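Cytochrome P450 (Bacillus megaterium, PDB 5L92) binds heme and the steroid corticosterone and probably acts as a monooxygenase that hydroxylates steroids. Local coordinates at residues A[300-304]-A[305-309]. Numbering follows the deposited sequence.
Sequences VTLAG and KKLKA
Val300 and Leu307, and likewise Leu302 and Lys305, are antiparallel hydrogen-bonded pairs, Leu307 N giving Val300 O a bond of 2.7 Å, with Thr301 opposite Lys306 as the non-hydrogen-bonded pair between them and a type I' turn joining the two strands, whose directions differ by 141°. On the inward face, Val300 and Leu307 lie side by side, CG1 of the valine 3.9 Å from CB of the leucine. Leu307 CD1 extends to Leu302 CB at 4.1 Å. Phe65 packs on Val300 and Leu307, Trp47 on Leu307 and Lys305, and Val58 on Leu302. This is a beta hairpin with a two-residue loop, Ala303-Gly304, both with positive phi; it forms a two-stranded sheet at the periphery of the P450 fold, following strand 294-296 and its heme-binding Arg294. Lys305 starts on the same face as the leucines, but bends at chi2 (-75°) and leads away to hydrogen-bond through NZ to Val38 O. On the exposed face, Thr301 and Lys306 lie side by side, OG1 4.1 Å from CG. The methyl of Thr301, placed anti to the backbone N, brings CG2 to 3.4 Å from Lys305 O, which also receives a CA-H...O contact from Thr301 CA at 3.0 Å.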
# COMPACT_ATOMS: atom_id res chain seq x y z
N VAL A 300 17.69 -12.24 19.23
CA VAL A 300 17.73 -13.14 18.10
C VAL A 300 18.93 -12.80 17.25
O VAL A 300 19.31 -11.64 17.12
CB VAL A 300 16.42 -13.06 17.26
CG1 VAL A 300 16.19 -11.63 16.72
CG2 VAL A 300 16.47 -14.09 16.14
N THR A 301 19.49 -13.83 16.63
CA THR A 301 20.54 -13.67 15.64
C THR A 301 19.90 -13.75 14.26
O THR A 301 19.06 -14.62 14.02
CB THR A 301 21.62 -14.74 15.85
OG1 THR A 301 22.16 -14.59 17.17
CG2 THR A 301 22.77 -14.60 14.80
N LEU A 302 20.24 -12.79 13.40
CA LEU A 302 19.67 -12.71 12.05
C LEU A 302 20.84 -12.46 11.12
O LEU A 302 21.51 -11.44 11.27
CB LEU A 302 18.64 -11.57 11.93
CG LEU A 302 17.98 -11.42 10.54
CD1 LEU A 302 17.03 -12.59 10.27
CD2 LEU A 302 17.24 -10.09 10.34
N ALA A 303 21.14 -13.42 10.25
CA ALA A 303 22.34 -13.35 9.39
C ALA A 303 23.60 -13.01 10.19
O ALA A 303 24.44 -12.19 9.78
CB ALA A 303 22.12 -12.34 8.26
N GLY A 304 23.74 -13.64 11.36
CA GLY A 304 24.97 -13.48 12.13
C GLY A 304 25.07 -12.22 12.95
O GLY A 304 26.10 -12.01 13.60
N LYS A 305 24.04 -11.38 12.94
CA LYS A 305 23.97 -10.18 13.75
C LYS A 305 23.06 -10.44 14.94
O LYS A 305 22.12 -11.22 14.86
CB LYS A 305 23.44 -9.01 12.93
CG LYS A 305 24.38 -8.56 11.81
CD LYS A 305 25.55 -7.76 12.38
CE LYS A 305 26.55 -7.38 11.29
NZ LYS A 305 26.13 -6.13 10.61
N LYS A 306 23.33 -9.77 16.04
CA LYS A 306 22.67 -10.07 17.31
C LYS A 306 21.70 -8.94 17.64
O LYS A 306 22.10 -7.91 18.18
CB LYS A 306 23.71 -10.28 18.41
CG LYS A 306 24.62 -11.48 18.11
CD LYS A 306 25.76 -11.58 19.09
CE LYS A 306 25.27 -12.07 20.44
NZ LYS A 306 26.22 -11.79 21.56
N LEU A 307 20.44 -9.15 17.32
CA LEU A 307 19.42 -8.15 17.56
C LEU A 307 18.94 -8.30 19.00
O LEU A 307 18.84 -9.42 19.51
CB LEU A 307 18.29 -8.30 16.55
CG LEU A 307 18.58 -7.85 15.10
CD1 LEU A 307 19.77 -8.51 14.46
CD2 LEU A 307 17.42 -8.12 14.23
N LYS A 308 18.71 -7.19 19.69
CA LYS A 308 18.33 -7.21 21.09
C LYS A 308 16.84 -6.90 21.26
O LYS A 308 16.27 -6.10 20.50
CB LYS A 308 19.11 -6.18 21.92
CG LYS A 308 20.59 -6.26 21.75
CD LYS A 308 21.12 -7.63 22.13
CE LYS A 308 22.63 -7.61 22.18
NZ LYS A 308 23.04 -6.65 23.26
N ALA A 309 16.25 -7.53 22.27
CA ALA A 309 14.89 -7.23 22.70
C ALA A 309 14.62 -5.74 22.64
O ALA A 309 15.40 -4.94 23.15
CB ALA A 309 14.68 -7.77 24.13